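Local coordinates for 6-phosphogluconate dehydrogenase (Pseudomonas syringae, PDB 5U5G), which binds NADP and (2-oxopropyl)phosphonic acid and probably works as an NADP-dependent reductase at a late stage of fosfomycin biosynthesis, at residues G6-G11 against V64-S69; V94-I99 against C121-G126; D267-A272 against C280-V285. All blocks are in the same frame, centred on the assembly; numbering follows the deposited sequence.

Contact 1: residues G6-G11 against V64-S69; sequences GFIGLG and VCTAGS. With NAP (NADP nicotinamide-adenine-dinucleotide phosphate), chain E.
With chi1 at -155°, Phe-7 carries CG trans to its backbone N, and this brings the far atoms of the ring, CE1 and CZ, close to Cys-65, whose CB sits 3.9 Å from Phe-7 CE1 in an oblique approach. Cys-65 meets the ring with CB itself; its chi1 of -170° sends SG on to the cofactor, where Cys-65 SG stops 3.5 Å from NAP O4D. The neighbouring pair behaves differently. Ile-8 and Val-64 run alongside each other in the same direction, Ile-8 CD1 being 4.2 Å from Val-64 CG2; Phe-75 and Tyr-76 of helix 69-77 pack on this face. The backbones of Ile-8 and Val-64 form a parallel bridge, continued where Cys-65 N donates to Ile-8 O over 2.8 Å.

Strands 5-8 and 61-64 are neighbours in the parallel part of the mixed sheet of a Rossmann-type fold, and Gly-9 and Gly-11 fit its glycine-rich GxGxxG turn, with Gly-11 at the N-cap position of helix 12-23. Gly-9 CA comes 3.4 Å from Cys-65 O in a CA-H...O contact. That carbonyl also accepts from a water at 2.8 Å, which donates to NAP O1N as well and receives a weak bond from Gly-11 N; one solvent molecule thereby joins both segments to the diphosphate. Beyond it, Thr-66 and Ala-67 hold the two riboses by backbone atoms: NAP O3D donates to Thr-66 O at 2.7 Å, and Ala-67 N donates to NAP O4B at 3.0 Å.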
loop_
_atom_site.group_PDB
_atom_site.type_symbol
_atom_site.label_atom_id
_atom_site.label_comp_id
_atom_site.label_asym_id
_atom_site.label_seq_id
_atom_site.Cartn_x
_atom_site.Cartn_y
_atom_site.Cartn_z
ATOM N N GLY A 6 -10.413 10.792 -31.345
ATOM C CA GLY A 6 -9.157 10.245 -31.808
ATOM C C GLY A 6 -8.324 9.695 -30.664
ATOM O O GLY A 6 -8.532 10.041 -29.502
ATOM N N PHE A 7 -7.362 8.831 -31.003
ATOM C CA PHE A 7 -6.496 8.229 -29.991
ATOM C C PHE A 7 -5.134 7.928 -30.597
ATOM O O PHE A 7 -5.046 7.208 -31.594
ATOM C CB PHE A 7 -7.127 6.953 -29.421
ATOM C CG PHE A 7 -6.659 6.618 -28.038
ATOM C CD1 PHE A 7 -5.372 6.132 -27.824
ATOM C CD2 PHE A 7 -7.505 6.778 -26.949
ATOM C CE1 PHE A 7 -4.941 5.828 -26.561
ATOM C CE2 PHE A 7 -7.084 6.468 -25.679
ATOM C CZ PHE A 7 -5.799 5.997 -25.475
ATOM N N ILE A 8 -4.078 8.473 -29.990
ATOM C CA ILE A 8 -2.698 8.293 -30.435
ATOM C C ILE A 8 -1.937 7.541 -29.352
ATOM O O ILE A 8 -1.896 7.982 -28.200
ATOM C CB ILE A 8 -2.008 9.644 -30.704
ATOM C CG1 ILE A 8 -2.745 10.451 -31.761
ATOM C CG2 ILE A 8 -0.544 9.441 -31.054
ATOM C CD1 ILE A 8 -2.529 11.983 -31.621
ATOM N N GLY A 9 -1.311 6.430 -29.720
ATOM C CA GLY A 9 -0.523 5.688 -28.760
ATOM C C GLY A 9 -1.237 4.417 -28.374
ATOM O O GLY A 9 -2.106 4.410 -27.501
ATOM N N LEU A 10 -0.896 3.330 -29.051
ATOM C CA LEU A 10 -1.590 2.079 -28.834
ATOM C C LEU A 10 -0.645 1.118 -28.137
ATOM O O LEU A 10 -0.451 -0.016 -28.583
ATOM C CB LEU A 10 -2.102 1.521 -30.164
ATOM C CG LEU A 10 -3.066 2.471 -30.897
ATOM C CD1 LEU A 10 -3.504 1.912 -32.256
ATOM C CD2 LEU A 10 -4.293 2.831 -30.048
ATOM N N GLY A 11 -0.024 1.582 -27.066
ATOM C CA GLY A 11 0.740 0.712 -26.204
ATOM C C GLY A 11 -0.194 -0.045 -25.287
ATOM O O GLY A 11 -1.402 -0.140 -25.520
ATOM N N VAL A 64 -4.034 11.128 -26.121
ATOM C CA VAL A 64 -2.634 10.776 -26.339
ATOM C C VAL A 64 -2.198 9.890 -25.180
ATOM O O VAL A 64 -2.412 10.245 -24.013
ATOM C CB VAL A 64 -1.730 12.024 -26.427
ATOM C CG1 VAL A 64 -0.252 11.625 -26.595
ATOM C CG2 VAL A 64 -2.176 12.937 -27.551
ATOM N N CYS A 65 -1.582 8.741 -25.497
ATOM C CA CYS A 65 -1.099 7.847 -24.441
ATOM C C CYS A 65 0.189 7.180 -24.936
ATOM O O CYS A 65 0.201 6.055 -25.442
ATOM C CB CYS A 65 -2.144 6.810 -24.039
ATOM S SG CYS A 65 -1.664 5.926 -22.557
ATOM N N THR A 66 1.296 7.900 -24.795
ATOM C CA THR A 66 2.598 7.463 -25.271
ATOM C C THR A 66 3.564 7.453 -24.099
ATOM O O THR A 66 3.238 7.905 -23.003
ATOM C CB THR A 66 3.116 8.387 -26.384
ATOM O OG1 THR A 66 3.329 9.702 -25.851
ATOM C CG2 THR A 66 2.096 8.470 -27.546
ATOM N N ALA A 67 4.759 6.922 -24.331
ATOM C CA ALA A 67 5.804 6.866 -23.313
ATOM C C ALA A 67 7.050 7.562 -23.828
ATOM O O ALA A 67 7.513 7.264 -24.934
ATOM C CB ALA A 67 6.142 5.417 -22.936
ATOM N N GLY A 68 7.586 8.486 -23.036
ATOM C CA GLY A 68 8.874 9.078 -23.332
ATOM C C GLY A 68 8.767 10.470 -23.947
ATOM O O GLY A 68 7.760 10.847 -24.565
ATOM N N SER A 69 9.848 11.236 -23.791
ATOM C CA SER A 69 9.870 12.617 -24.261
ATOM C C SER A 69 10.032 12.709 -25.772
ATOM O O SER A 69 9.573 13.684 -26.379
ATOM C CB SER A 69 10.993 13.388 -23.567
ATOM O OG SER A 69 12.237 12.768 -23.825
HETATM P PA NAP E . 4.115 1.130 -23.962
HETATM O O1A NAP E . 5.595 1.030 -23.942
HETATM O O2A NAP E . 3.251 -0.097 -23.806
HETATM O O5B NAP E . 3.626 1.925 -25.336
HETATM C C5B NAP E . 4.384 3.106 -25.430
HETATM C C4B NAP E . 3.702 3.981 -26.504
HETATM O O4B NAP E . 4.470 5.150 -26.786
HETATM C C3B NAP E . 3.527 3.145 -27.823
HETATM O O3B NAP E . 2.359 3.555 -28.467
HETATM C C2B NAP E . 4.734 3.649 -28.639
HETATM O O2B NAP E . 4.580 3.613 -29.973
HETATM C C1B NAP E . 4.700 5.162 -28.183
HETATM N N9A NAP E . 5.986 5.763 -28.476
HETATM C C8A NAP E . 7.190 5.696 -27.744
HETATM N N7A NAP E . 8.214 6.360 -28.345
HETATM C C5A NAP E . 7.636 6.863 -29.519
HETATM C C6A NAP E . 8.156 7.630 -30.577
HETATM N N6A NAP E . 9.467 8.035 -30.575
HETATM N N1A NAP E . 7.384 7.994 -31.632
HETATM C C2A NAP E . 6.082 7.569 -31.592
HETATM N N3A NAP E . 5.445 6.846 -30.661
HETATM C C4A NAP E . 6.255 6.498 -29.615
HETATM O O3 NAP E . 3.933 2.150 -22.688
HETATM P PN NAP E . 2.547 2.000 -21.900
HETATM O O1N NAP E . 1.362 2.012 -22.783
HETATM O O2N NAP E . 2.653 1.136 -20.663
HETATM O O5D NAP E . 2.450 3.556 -21.117
HETATM C C5D NAP E . 2.033 4.529 -21.967
HETATM C C4D NAP E . 1.797 5.768 -21.122
HETATM O O4D NAP E . 0.809 5.483 -20.097
HETATM C C3D NAP E . 3.138 6.147 -20.365
HETATM O O3D NAP E . 3.233 7.542 -20.303
HETATM C C2D NAP E . 2.933 5.555 -18.988
HETATM O O2D NAP E . 3.598 6.260 -17.972
HETATM C C1D NAP E . 1.392 5.764 -18.831
HETATM N N1N NAP E . 0.825 4.833 -17.875
HETATM C C2N NAP E . 0.974 3.427 -18.018
HETATM C C3N NAP E . 0.339 2.598 -17.118
HETATM C C7N NAP E . 0.442 1.142 -17.252
HETATM O O7N NAP E . -0.143 0.362 -16.498
HETATM N N7N NAP E . 1.176 0.599 -18.291
HETATM C C4N NAP E . -0.532 3.136 -16.013
HETATM C C5N NAP E . -0.592 4.597 -15.954
HETATM C C6N NAP E . 0.062 5.365 -16.824
HETATM P P2B NAP E . 5.004 1.998 -30.763
HETATM O O1X NAP E . 3.791 1.224 -30.351
HETATM O O2X NAP E . 5.110 2.381 -32.242
HETATM O O3X NAP E . 6.296 1.701 -30.041
HETATM O O HOH W 1 -0.238 3.349 -24.663
#

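Contact 2: residues V94-I99 against C121-G126; sequences VDLSTI and CPVSGG. With 7VD ((2-oxopropyl)phosphonic acid), chain F; NAP (NADP nicotinamide-adenine-dinucleotide phosphate), chain E.
Leu-96 reaches over the backbone of Cys-121 to touch side chains on both flanks of Pro-122. Its CG lies beside the backbone N (chi1 -50°) and its chain then runs extended (chi2 158°), which brings CD2 to 4.0 Å from Cys-121 SG and to 3.9 Å from Val-123 CG1. The leucine and Val-123 slant across each other. Cys-121 is met a second time from Val-94, whose CG1 is 3.7 Å from Cys-121 CB, while Leu-153 of helix 143-156 packs on both Val-94 and Cys-121. Between these apolar contacts the backbones are tied by Cys-121 N donating to Asp-95 O at 2.9 Å.

Asp-95 is turned to a different task. Its OD1 takes Ser-97 OG at 2.8 Å, nearly in line with the C-O bond, and Ser-97 N on the anti side, 22° out of the carboxylate plane; the latter bond makes an Asx turn. OD2 is held by the hydroxyls of Tyr-76 and Tyr-118, so both carboxylate oxygens are engaged, which would steady the turn after the strand. A water then bridges Leu-96 O, Thr-98 OG1 and Val-123 N, linking the turn after strand 92-95 to strand 117-124.

Downstream, Ser-124 OG donates to 7VD O2 at 2.8 Å and Gly-125 N to 7VD O3 at 2.7 Å, with a weaker bond from Gly-126 N. NAP C4N lies 3.3 Å from the ketone carbon 7VD C6, a placement consistent with hydride transfer. Such a site, at the C-terminal ends of parallel strands 92-95 and 117-124 joined by a beta-alpha-beta crossover, is characteristic of a Rossmann-fold dehydrogenase.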
loop_
_atom_site.group_PDB
_atom_site.type_symbol
_atom_site.label_atom_id
_atom_site.label_comp_id
_atom_site.label_asym_id
_atom_site.label_seq_id
_atom_site.Cartn_x
_atom_site.Cartn_y
_atom_site.Cartn_z
ATOM N N VAL A 94 -6.520 15.412 -24.822
ATOM C CA VAL A 94 -6.463 14.866 -23.470
ATOM C C VAL A 94 -5.240 13.956 -23.423
ATOM O O VAL A 94 -5.245 12.866 -23.998
ATOM C CB VAL A 94 -7.752 14.118 -23.115
ATOM C CG1 VAL A 94 -7.662 13.468 -21.729
ATOM C CG2 VAL A 94 -8.946 15.067 -23.219
ATOM N N ASP A 95 -4.169 14.410 -22.770
ATOM C CA ASP A 95 -2.905 13.671 -22.774
ATOM C C ASP A 95 -2.875 12.798 -21.524
ATOM O O ASP A 95 -2.782 13.304 -20.402
ATOM C CB ASP A 95 -1.708 14.620 -22.838
ATOM C CG ASP A 95 -0.384 13.903 -23.172
ATOM O OD1 ASP A 95 -0.248 12.700 -22.862
ATOM O OD2 ASP A 95 0.530 14.556 -23.738
ATOM N N LEU A 96 -2.956 11.485 -21.726
ATOM C CA LEU A 96 -2.984 10.514 -20.646
ATOM C C LEU A 96 -1.602 10.013 -20.270
ATOM O O LEU A 96 -1.497 9.105 -19.434
ATOM C CB LEU A 96 -3.858 9.326 -21.031
ATOM C CG LEU A 96 -5.248 9.655 -21.561
ATOM C CD1 LEU A 96 -5.744 8.475 -22.373
ATOM C CD2 LEU A 96 -6.192 9.959 -20.403
ATOM N N SER A 97 -0.551 10.575 -20.860
ATOM C CA SER A 97 0.809 10.128 -20.599
ATOM C C SER A 97 1.316 10.698 -19.281
ATOM O O SER A 97 0.816 11.704 -18.770
ATOM C CB SER A 97 1.749 10.553 -21.735
ATOM O OG SER A 97 1.149 10.305 -23.005
ATOM N N THR A 98 2.336 10.053 -18.737
ATOM C CA THR A 98 3.072 10.612 -17.615
ATOM C C THR A 98 4.317 11.284 -18.175
ATOM O O THR A 98 5.179 10.617 -18.754
ATOM C CB THR A 98 3.422 9.545 -16.581
ATOM O OG1 THR A 98 2.214 8.896 -16.160
ATOM C CG2 THR A 98 4.075 10.203 -15.376
ATOM N N ILE A 99 4.384 12.610 -18.034
ATOM C CA ILE A 99 5.447 13.420 -18.615
ATOM C C ILE A 99 5.875 14.446 -17.575
ATOM O O ILE A 99 5.182 14.676 -16.581
ATOM C CB ILE A 99 5.004 14.147 -19.907
ATOM C CG1 ILE A 99 3.848 15.100 -19.598
ATOM C CG2 ILE A 99 4.601 13.164 -21.010
ATOM C CD1 ILE A 99 3.465 15.971 -20.793
ATOM N N CYS A 121 -3.900 14.860 -18.232
ATOM C CA CYS A 121 -4.753 13.845 -17.599
ATOM C C CYS A 121 -4.001 12.534 -17.352
ATOM O O CYS A 121 -4.363 11.480 -17.893
ATOM C CB CYS A 121 -5.998 13.606 -18.460
ATOM S SG CYS A 121 -7.330 12.660 -17.668
ATOM N N PRO A 122 -2.955 12.547 -16.515
ATOM C CA PRO A 122 -2.310 11.275 -16.156
ATOM C C PRO A 122 -3.294 10.392 -15.398
ATOM O O PRO A 122 -4.242 10.881 -14.777
ATOM C CB PRO A 122 -1.124 11.698 -15.280
ATOM C CG PRO A 122 -1.498 13.073 -14.742
ATOM C CD PRO A 122 -2.310 13.706 -15.856
ATOM N N VAL A 123 -3.090 9.074 -15.491
ATOM C CA VAL A 123 -4.040 8.110 -14.945
ATOM C C VAL A 123 -3.314 7.065 -14.108
ATOM O O VAL A 123 -2.096 6.899 -14.192
ATOM C CB VAL A 123 -4.859 7.420 -16.054
ATOM C CG1 VAL A 123 -5.723 8.439 -16.800
ATOM C CG2 VAL A 123 -3.929 6.676 -17.011
ATOM N N SER A 124 -4.087 6.348 -13.293
ATOM C CA SER A 124 -3.539 5.264 -12.490
ATOM C C SER A 124 -4.580 4.159 -12.369
ATOM O O SER A 124 -5.782 4.425 -12.278
ATOM C CB SER A 124 -3.118 5.760 -11.104
ATOM O OG SER A 124 -2.450 4.755 -10.377
ATOM N N GLY A 125 -4.107 2.917 -12.362
ATOM C CA GLY A 125 -5.012 1.787 -12.268
ATOM C C GLY A 125 -4.609 0.654 -13.187
ATOM O O GLY A 125 -5.192 -0.428 -13.130
ATOM N N GLY A 126 -3.609 0.891 -14.031
ATOM C CA GLY A 126 -3.074 -0.140 -14.904
ATOM C C GLY A 126 -4.041 -0.580 -16.000
ATOM O O GLY A 126 -5.174 -0.113 -16.114
HETATM P P1 7VD F . -0.276 2.581 -12.461
HETATM C C1 7VD F . 1.098 2.219 -13.590
HETATM O O2 7VD F . -0.172 3.916 -11.761
HETATM O O3 7VD F . -1.615 2.466 -13.150
HETATM O O4 7VD F . -0.102 1.453 -11.474
HETATM C C6 7VD F . 2.037 3.359 -13.894
HETATM O O7 7VD F . 1.628 4.515 -13.997
HETATM C C8 7VD F . 3.485 2.985 -14.059
HETATM P PA NAP E . 4.115 1.130 -23.962
HETATM O O1A NAP E . 5.595 1.030 -23.942
HETATM O O2A NAP E . 3.251 -0.097 -23.806
HETATM O O5B NAP E . 3.626 1.925 -25.336
HETATM C C5B NAP E . 4.384 3.106 -25.430
HETATM C C4B NAP E . 3.702 3.981 -26.504
HETATM O O4B NAP E . 4.470 5.150 -26.786
HETATM C C3B NAP E . 3.527 3.145 -27.823
HETATM O O3B NAP E . 2.359 3.555 -28.467
HETATM C C2B NAP E . 4.734 3.649 -28.639
HETATM O O2B NAP E . 4.580 3.613 -29.973
HETATM C C1B NAP E . 4.700 5.162 -28.183
HETATM N N9A NAP E . 5.986 5.763 -28.476
HETATM C C8A NAP E . 7.190 5.696 -27.744
HETATM N N7A NAP E . 8.214 6.360 -28.345
HETATM C C5A NAP E . 7.636 6.863 -29.519
HETATM C C6A NAP E . 8.156 7.630 -30.577
HETATM N N6A NAP E . 9.467 8.035 -30.575
HETATM N N1A NAP E . 7.384 7.994 -31.632
HETATM C C2A NAP E . 6.082 7.569 -31.592
HETATM N N3A NAP E . 5.445 6.846 -30.661
HETATM C C4A NAP E . 6.255 6.498 -29.615
HETATM O O3 NAP E . 3.933 2.150 -22.688
HETATM P PN NAP E . 2.547 2.000 -21.900
HETATM O O1N NAP E . 1.362 2.012 -22.783
HETATM O O2N NAP E . 2.653 1.136 -20.663
HETATM O O5D NAP E . 2.450 3.556 -21.117
HETATM C C5D NAP E . 2.033 4.529 -21.967
HETATM C C4D NAP E . 1.797 5.768 -21.122
HETATM O O4D NAP E . 0.809 5.483 -20.097
HETATM C C3D NAP E . 3.138 6.147 -20.365
HETATM O O3D NAP E . 3.233 7.542 -20.303
HETATM C C2D NAP E . 2.933 5.555 -18.988
HETATM O O2D NAP E . 3.598 6.260 -17.972
HETATM C C1D NAP E . 1.392 5.764 -18.831
HETATM N N1N NAP E . 0.825 4.833 -17.875
HETATM C C2N NAP E . 0.974 3.427 -18.018
HETATM C C3N NAP E . 0.339 2.598 -17.118
HETATM C C7N NAP E . 0.442 1.142 -17.252
HETATM O O7N NAP E . -0.143 0.362 -16.498
HETATM N N7N NAP E . 1.176 0.599 -18.291
HETATM C C4N NAP E . -0.532 3.136 -16.013
HETATM C C5N NAP E . -0.592 4.597 -15.954
HETATM C C6N NAP E . 0.062 5.365 -16.824
HETATM P P2B NAP E . 5.004 1.998 -30.763
HETATM O O1X NAP E . 3.791 1.224 -30.351
HETATM O O2X NAP E . 5.110 2.381 -32.242
HETATM O O3X NAP E . 6.296 1.701 -30.041
HETATM O O HOH W 2 -0.395 8.566 -17.003
#

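Contact 3: residues D267-A272 against C280-V285; sequences DTVRQA and CQYFSV
Val-269 lies at the centre of this contact, with one methyl branch against the backbone and the other against two side chains of 280-285. The setting is two helices joined by a short connection and packed together, 257-273 and the short 282-287, in the helical C-terminal part of the chain. Val-269 CG1 lies 3.7 Å from Tyr-282 N and 3.9 Å from Gln-281 C, over the Gln-281 to Tyr-282 peptide. Its CG2 meets Tyr-282 CD1 at 3.7 Å, obliquely to the ring, and Val-285 CG2 at 4.0 Å. The valine and tyrosine side chains cross at about a right angle. One helical turn on, Ala-272 CB rests 4.1 Å from Val-285 CG2, so residues three apart on each segment form the interface. No hydrogen bond spans it, and the evidence is of apolar packing alone.

The next shell surrounds the tyrosine. A chi1 of -172° swings the Tyr-282 ring away from its backbone N and over to helix 168-196, where Ala-185 and Ile-188 pack on the Tyr-282 side chain and its hydroxyl is hydrogen-bonded to Glu-189. Pro-257 of the second subunit packs on the same residue, and Leu-236 of helix 236-247 packs on Val-269. Val-285 is anchored along its own segment, Val-285 N donating to Gln-281 O at 3.1 Å.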
loop_
_atom_site.group_PDB
_atom_site.type_symbol
_atom_site.label_atom_id
_atom_site.label_comp_id
_atom_site.label_asym_id
_atom_site.label_seq_id
_atom_site.Cartn_x
_atom_site.Cartn_y
_atom_site.Cartn_z
ATOM N N ASP A 267 16.437 0.942 -11.786
ATOM C CA ASP A 267 17.434 1.131 -12.833
ATOM C C ASP A 267 18.294 -0.119 -12.994
ATOM O O ASP A 267 18.529 -0.581 -14.116
ATOM C CB ASP A 267 18.299 2.350 -12.524
ATOM C CG ASP A 267 19.296 2.644 -13.629
ATOM O OD1 ASP A 267 18.858 3.038 -14.739
ATOM O OD2 ASP A 267 20.516 2.474 -13.386
ATOM N N THR A 268 18.746 -0.696 -11.874
ATOM C CA THR A 268 19.555 -1.910 -11.939
ATOM C C THR A 268 18.764 -3.084 -12.516
ATOM O O THR A 268 19.299 -3.870 -13.305
ATOM C CB THR A 268 20.087 -2.254 -10.551
ATOM O OG1 THR A 268 20.796 -1.129 -10.022
ATOM C CG2 THR A 268 21.040 -3.439 -10.641
ATOM N N VAL A 269 17.492 -3.220 -12.132
ATOM C CA VAL A 269 16.656 -4.293 -12.673
ATOM C C VAL A 269 16.450 -4.103 -14.171
ATOM O O VAL A 269 16.432 -5.076 -14.943
ATOM C CB VAL A 269 15.310 -4.355 -11.925
ATOM C CG1 VAL A 269 14.371 -5.369 -12.579
ATOM C CG2 VAL A 269 15.521 -4.696 -10.438
ATOM N N ARG A 270 16.262 -2.848 -14.601
ATOM C CA ARG A 270 16.148 -2.539 -16.020
ATOM C C ARG A 270 17.410 -2.937 -16.774
ATOM O O ARG A 270 17.331 -3.545 -17.846
ATOM C CB ARG A 270 15.863 -1.047 -16.211
ATOM C CG ARG A 270 15.517 -0.658 -17.656
ATOM C CD ARG A 270 15.305 0.849 -17.799
ATOM N NE ARG A 270 16.362 1.586 -17.127
ATOM C CZ ARG A 270 17.584 1.762 -17.618
ATOM N NH1 ARG A 270 17.908 1.282 -18.813
ATOM N NH2 ARG A 270 18.493 2.421 -16.915
ATOM N N GLN A 271 18.584 -2.597 -16.230
ATOM C CA GLN A 271 19.840 -2.972 -16.874
ATOM C C GLN A 271 19.997 -4.484 -16.948
ATOM O O GLN A 271 20.543 -5.012 -17.922
ATOM C CB GLN A 271 21.021 -2.356 -16.122
ATOM C CG GLN A 271 21.533 -1.060 -16.730
ATOM C CD GLN A 271 21.996 -0.069 -15.678
ATOM O OE1 GLN A 271 22.290 -0.446 -14.543
ATOM N NE2 GLN A 271 22.073 1.206 -16.053
ATOM N N ALA A 272 19.523 -5.197 -15.929
ATOM C CA ALA A 272 19.721 -6.637 -15.870
ATOM C C ALA A 272 18.682 -7.424 -16.660
ATOM O O ALA A 272 18.948 -8.568 -17.026
ATOM C CB ALA A 272 19.721 -7.102 -14.413
ATOM N N CYS A 280 7.967 -6.240 -12.222
ATOM C CA CYS A 280 8.086 -7.240 -11.166
ATOM C C CYS A 280 9.277 -8.167 -11.340
ATOM O O CYS A 280 9.431 -9.078 -10.528
ATOM C CB CYS A 280 6.810 -8.075 -11.075
ATOM S SG CYS A 280 5.347 -7.126 -10.622
ATOM N N GLN A 281 10.127 -7.966 -12.351
ATOM C CA GLN A 281 11.330 -8.791 -12.481
ATOM C C GLN A 281 12.369 -8.515 -11.395
ATOM O O GLN A 281 13.390 -9.213 -11.340
ATOM C CB GLN A 281 11.935 -8.607 -13.875
ATOM C CG GLN A 281 11.373 -9.611 -14.894
ATOM C CD GLN A 281 11.719 -11.045 -14.517
ATOM O OE1 GLN A 281 12.881 -11.436 -14.568
ATOM N NE2 GLN A 281 10.721 -11.826 -14.119
ATOM N N TYR A 282 12.136 -7.526 -10.526
ATOM C CA TYR A 282 12.904 -7.451 -9.288
ATOM C C TYR A 282 12.919 -8.798 -8.561
ATOM O O TYR A 282 13.906 -9.126 -7.900
ATOM C CB TYR A 282 12.328 -6.362 -8.377
ATOM C CG TYR A 282 13.156 -6.062 -7.126
ATOM C CD1 TYR A 282 14.545 -6.057 -7.168
ATOM C CD2 TYR A 282 12.538 -5.735 -5.921
ATOM C CE1 TYR A 282 15.302 -5.751 -6.029
ATOM C CE2 TYR A 282 13.284 -5.432 -4.779
ATOM C CZ TYR A 282 14.656 -5.432 -4.841
ATOM O OH TYR A 282 15.379 -5.132 -3.703
ATOM N N PHE A 283 11.828 -9.574 -8.665
ATOM C CA PHE A 283 11.776 -10.924 -8.098
ATOM C C PHE A 283 12.990 -11.740 -8.511
ATOM O O PHE A 283 13.677 -12.325 -7.673
ATOM C CB PHE A 283 10.504 -11.658 -8.552
ATOM C CG PHE A 283 9.350 -11.556 -7.592
ATOM C CD1 PHE A 283 9.447 -12.067 -6.301
ATOM C CD2 PHE A 283 8.153 -10.972 -7.994
ATOM C CE1 PHE A 283 8.366 -11.972 -5.422
ATOM C CE2 PHE A 283 7.074 -10.887 -7.139
ATOM C CZ PHE A 283 7.179 -11.383 -5.847
ATOM N N SER A 284 13.272 -11.789 -9.813
ATOM C CA SER A 284 14.367 -12.637 -10.263
ATOM C C SER A 284 15.722 -12.009 -9.978
ATOM O O SER A 284 16.673 -12.728 -9.662
ATOM C CB SER A 284 14.210 -12.952 -11.754
ATOM O OG SER A 284 14.305 -11.769 -12.524
ATOM N N VAL A 285 15.830 -10.681 -10.057
ATOM C CA VAL A 285 17.088 -10.019 -9.710
ATOM C C VAL A 285 17.408 -10.246 -8.244
ATOM O O VAL A 285 18.557 -10.523 -7.875
ATOM C CB VAL A 285 17.017 -8.517 -10.040
ATOM C CG1 VAL A 285 18.190 -7.781 -9.414
ATOM C CG2 VAL A 285 16.986 -8.304 -11.546
#

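From the N terminus, contact 1 closes a loop of 52 residues that holds strands 28-31 and 47-48 with their helices, and sets strand 5-8 beside strand 61-64. Contact 2 opens only afterwards and closes a shorter loop of 21 residues round helix 101-113. The two neither nest nor cross, yet they touch in space: their centres are 10 Å apart, Val-64 probably forms backbone hydrogen bonds to Val-94 and Leu-96, and both reach the NADP. Contact 3 follows in series, closing a loop of seven residues between its segments, which lie on the last two helices. Its centre lies about 25 Å from that of contact 1, and it ties up the C-terminal helical part without touching the nucleotide-binding sheet contacts.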